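Local coordinates for protein ADP/ATP-dependent NAD(P)H-hydrate dehydratase (Bacillus subtilis, PDB 3RPZ) that catalyses the ADP- or ATP-dependent dehydration of hydrated NADH and NADPH, probably restoring the damaged nicotinamide cofactors for use, at residues G154-M159 / I186-N191. Residues are numbered along the deposited sequence; the frame is centred on the assembly and turned at random.
Sequences GEFFRM and IVLKGN. With AMP (adenosine monophosphate), chain C.
Phe156, projecting from helix 153-160, lies against Leu188 and Ile186 of strand 185-188 and illustrates how a helix can cover a sheet while Glu155, one residue earlier, connects through water to a nucleotide-binding lysine. The apolar part is small. Leu188 CD1 sits 3.9 Å from Phe156 CD2 and equally near its CB, while Ile186 CD1 approaches Phe156 CE2 at 4.2 Å, both methyls meeting the ring obliquely. With CG anti to the backbone N (chi1 -166°), the ring reaches across to the strand, and the rings of Phe156 and Trp178 (helix 171-182) meet edge-to-face. Met159 CE adds a looser touch on Ile186 CD1.

The polar part is indirect. Glu155 OE1 accepts a 2.7 Å bond from a water, which in turn weakly accepts one from Lys189 NZ. The bent lysine chain passes along the AMP ribose, and Lys189 NZ donates to AMP O3P at 2.9 Å. An alanine in place of Lys189 is likely to deprive O3P of this ammonium donor and leave the water without its lysine partner. One residue on, Gly190 N donates to AMP O2' (2.9 Å, N-H...O 159°). The loop leaving the C-terminal end of strand 185-188 thus lines the AMP site, consistent with the nucleotide-binding position in ribokinase-like alpha/beta folds.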
ATOM      1  N   GLY A 154      11.687   7.823  29.841  1.00 16.70           N
ATOM      2  CA  GLY A 154      12.865   8.543  29.420  1.00 16.02           C
ATOM      3  C   GLY A 154      12.561  10.012  29.188  1.00 15.89           C
ATOM      4  O   GLY A 154      13.344  10.903  29.568  1.00 17.02           O
ATOM      5  N   GLU A 155      11.444  10.294  28.552  1.00 14.92           N
ATOM      6  CA  GLU A 155      11.017  11.653  28.290  1.00 14.95           C
ATOM      7  C   GLU A 155      10.657  12.347  29.605  1.00 15.79           C
ATOM      8  O   GLU A 155      10.905  13.546  29.761  1.00 16.41           O
ATOM      9  CB  GLU A 155       9.848  11.678  27.299  1.00 14.09           C
ATOM     10  CG  GLU A 155      10.323  11.387  25.891  1.00 14.68           C
ATOM     11  CD  GLU A 155       9.325  10.828  24.938  1.00 14.22           C
ATOM     12  OE1 GLU A 155       8.261  10.318  25.344  1.00 14.72           O
ATOM     13  OE2 GLU A 155       9.620  10.828  23.700  1.00 15.11           O
ATOM     14  N   PHE A 156      10.073  11.609  30.532  1.00 15.13           N
ATOM     15  CA  PHE A 156       9.744  12.188  31.833  1.00 16.03           C
ATOM     16  C   PHE A 156      11.008  12.613  32.577  1.00 16.46           C
ATOM     17  O   PHE A 156      11.047  13.680  33.189  1.00 17.62           O
ATOM     18  CB  PHE A 156       8.940  11.187  32.663  1.00 16.90           C
ATOM     19  CG  PHE A 156       8.269  11.795  33.886  1.00 15.91           C
ATOM     20  CD1 PHE A 156       8.946  11.855  35.093  1.00 17.96           C
ATOM     21  CD2 PHE A 156       6.986  12.236  33.839  1.00 17.79           C
ATOM     22  CE1 PHE A 156       8.345  12.436  36.227  1.00 17.46           C
ATOM     23  CE2 PHE A 156       6.351  12.789  34.981  1.00 17.52           C
ATOM     24  CZ  PHE A 156       7.051  12.867  36.160  1.00 17.33           C
ATOM     25  N   PHE A 157      12.066  11.820  32.477  1.00 17.37           N
ATOM     26  CA  PHE A 157      13.363  12.201  33.040  1.00 19.05           C
ATOM     27  C   PHE A 157      13.880  13.472  32.385  1.00 18.36           C
ATOM     28  O   PHE A 157      14.323  14.423  33.070  1.00 19.66           O
ATOM     29  CB  PHE A 157      14.340  11.055  32.855  1.00 19.91           C
ATOM     30  CG  PHE A 157      15.765  11.404  33.168  1.00 23.04           C
ATOM     31  CD1 PHE A 157      16.118  11.958  34.391  1.00 24.43           C
ATOM     32  CD2 PHE A 157      16.746  11.168  32.233  1.00 29.05           C
ATOM     33  CE1 PHE A 157      17.454  12.263  34.687  1.00 26.50           C
ATOM     34  CE2 PHE A 157      18.063  11.483  32.511  1.00 31.34           C
ATOM     35  CZ  PHE A 157      18.410  12.017  33.730  1.00 29.50           C
ATOM     36  N   ARG A 158      13.751  13.572  31.080  1.00 17.73           N
ATOM     37  CA  ARG A 158      14.175  14.787  30.412  1.00 18.96           C
ATOM     38  C   ARG A 158      13.383  16.015  30.889  1.00 18.90           C
ATOM     39  O   ARG A 158      13.927  17.080  31.035  1.00 20.59           O
ATOM     40  CB  ARG A 158      14.036  14.642  28.893  1.00 19.05           C
ATOM     41  CG  ARG A 158      14.439  15.876  28.132  1.00 23.17           C
ATOM     42  CD  ARG A 158      14.694  15.576  26.667  1.00 27.00           C
ATOM     43  NE  ARG A 158      13.473  15.532  25.884  1.00 23.62           N
ATOM     44  CZ  ARG A 158      13.062  14.474  25.203  1.00 21.39           C
ATOM     45  NH1 ARG A 158      13.759  13.360  25.225  1.00 29.33           N
ATOM     46  NH2 ARG A 158      11.950  14.534  24.512  1.00 18.79           N
ATOM     47  N   MET A 159      12.093  15.844  31.107  1.00 18.78           N
ATOM     48  CA  MET A 159      11.187  16.925  31.529  1.00 18.60           C
ATOM     49  C   MET A 159      11.438  17.403  32.950  1.00 19.81           C
ATOM     50  O   MET A 159      11.230  18.562  33.250  1.00 20.14           O
ATOM     51  CB  MET A 159       9.742  16.453  31.484  1.00 18.99           C
ATOM     52  CG  MET A 159       9.183  16.314  30.097  1.00 19.17           C
ATOM     53  SD  MET A 159       7.699  15.273  30.064  1.00 19.35           S
ATOM     54  CE  MET A 159       6.728  16.062  31.325  1.00 22.20           C
ATOM     55  N   ILE A 186      -0.575  14.730  32.257  1.00 15.22           N
ATOM     56  CA  ILE A 186       0.580  13.880  31.950  1.00 14.78           C
ATOM     57  C   ILE A 186       0.101  12.474  31.761  1.00 14.76           C
ATOM     58  O   ILE A 186      -0.468  11.883  32.694  1.00 16.31           O
ATOM     59  CB  ILE A 186       1.697  13.935  33.021  1.00 15.97           C
ATOM     60  CG1 ILE A 186       2.216  15.351  33.156  1.00 17.32           C
ATOM     61  CG2 ILE A 186       2.876  12.999  32.605  1.00 18.00           C
ATOM     62  CD1 ILE A 186       3.322  15.534  34.158  1.00 15.76           C
ATOM     63  N   VAL A 187       0.331  11.922  30.567  1.00 14.00           N
ATOM     64  CA  VAL A 187       0.115  10.537  30.224  1.00 14.30           C
ATOM     65  C   VAL A 187       1.489   9.902  30.310  1.00 15.17           C
ATOM     66  O   VAL A 187       2.289  10.027  29.401  1.00 14.84           O
ATOM     67  CB  VAL A 187      -0.492  10.353  28.830  1.00 14.52           C
ATOM     68  CG1 VAL A 187      -0.671   8.882  28.521  1.00 14.94           C
ATOM     69  CG2 VAL A 187      -1.809  11.114  28.711  1.00 15.82           C
ATOM     70  N   LEU A 188       1.792   9.304  31.463  1.00 15.00           N
ATOM     71  CA  LEU A 188       3.086   8.682  31.703  1.00 14.74           C
ATOM     72  C   LEU A 188       2.989   7.236  31.248  1.00 13.89           C
ATOM     73  O   LEU A 188       2.374   6.372  31.933  1.00 15.12           O
ATOM     74  CB  LEU A 188       3.502   8.768  33.168  1.00 15.11           C
ATOM     75  CG  LEU A 188       4.768   8.012  33.538  1.00 15.34           C
ATOM     76  CD1 LEU A 188       5.974   8.590  32.767  1.00 18.43           C
ATOM     77  CD2 LEU A 188       5.044   8.043  35.045  1.00 16.74           C
ATOM     78  N   LYS A 189       3.609   6.969  30.130  1.00 14.56           N
ATOM     79  CA  LYS A 189       3.446   5.694  29.453  1.00 14.74           C
ATOM     80  C   LYS A 189       4.235   4.573  30.128  1.00 16.08           C
ATOM     81  O   LYS A 189       5.095   4.778  30.997  1.00 16.56           O
ATOM     82  CB  LYS A 189       3.823   5.912  27.981  1.00 15.81           C
ATOM     83  CG  LYS A 189       2.710   6.673  27.280  1.00 19.58           C
ATOM     84  CD  LYS A 189       3.003   7.835  26.331  1.00 22.71           C
ATOM     85  CE  LYS A 189       3.703   7.300  25.154  1.00 17.04           C
ATOM     86  NZ  LYS A 189       4.376   8.304  24.205  1.00 15.05           N
ATOM     87  N   GLY A 190       3.873   3.364  29.685  1.00 16.86           N
ATOM     88  CA  GLY A 190       4.377   2.136  30.238  1.00 16.71           C
ATOM     89  C   GLY A 190       3.264   1.159  30.492  1.00 18.02           C
ATOM     90  O   GLY A 190       2.091   1.473  30.332  1.00 17.22           O
ATOM     91  N   ASN A 191       3.590  -0.071  30.862  1.00 19.27           N
ATOM     92  CA  ASN A 191       2.610  -0.947  31.420  1.00 20.43           C
ATOM     93  C   ASN A 191       1.959  -0.101  32.570  1.00 20.90           C
ATOM     94  O   ASN A 191       2.615   0.638  33.313  1.00 22.73           O
ATOM     95  CB  ASN A 191       3.310  -2.216  31.952  1.00 23.02           C
ATOM     96  CG  ASN A 191       2.413  -3.146  32.708  1.00 27.22           C
ATOM     97  OD1 ASN A 191       1.356  -3.487  32.270  1.00 31.15           O
ATOM     98  ND2 ASN A 191       2.877  -3.576  33.893  1.00 34.83           N
TER
HETATM   99  P   AMP C 278       6.585   5.233  22.906  1.00 14.61           P
HETATM  100  O1P AMP C 278       6.517   4.696  21.432  1.00 17.93           O
HETATM  101  O2P AMP C 278       7.839   4.719  23.495  1.00 18.62           O
HETATM  102  O3P AMP C 278       6.400   6.735  22.839  1.00 13.16           O
HETATM  103  O5' AMP C 278       5.253   4.752  23.475  1.00 14.46           O
HETATM  104  C5' AMP C 278       5.045   3.311  23.734  1.00 14.29           C
HETATM  105  C4' AMP C 278       3.588   3.040  23.874  1.00 13.48           C
HETATM  106  O4' AMP C 278       3.365   1.596  23.994  1.00 14.37           O
HETATM  107  C3' AMP C 278       2.918   3.670  25.075  1.00 13.02           C
HETATM  108  O3' AMP C 278       1.537   3.827  24.814  1.00 14.92           O
HETATM  109  C2' AMP C 278       3.184   2.552  26.095  1.00 13.79           C
HETATM  110  O2' AMP C 278       2.389   2.670  27.291  1.00 14.89           O
HETATM  111  C1' AMP C 278       2.828   1.323  25.290  1.00 15.11           C
HETATM  112  N9  AMP C 278       3.549   0.128  25.745  1.00 13.26           N
HETATM  113  C8  AMP C 278       4.816  -0.202  25.463  1.00 14.68           C
HETATM  114  N7  AMP C 278       5.179  -1.380  26.069  1.00 16.16           N
HETATM  115  C5  AMP C 278       4.063  -1.771  26.716  1.00 15.52           C
HETATM  116  C6  AMP C 278       3.749  -2.923  27.596  1.00 15.66           C
HETATM  117  N6  AMP C 278       4.707  -3.838  27.842  1.00 17.01           N
HETATM  118  N1  AMP C 278       2.513  -2.951  28.089  1.00 16.23           N
HETATM  119  C2  AMP C 278       1.571  -2.032  27.837  1.00 16.52           C
HETATM  120  N3  AMP C 278       1.787  -0.927  27.059  1.00 15.25           N
HETATM  121  C4  AMP C 278       2.993  -0.840  26.578  1.00 13.80           C
HETATM  122  O   HOH W   1       6.733   9.597  23.252  1.00 14.15           O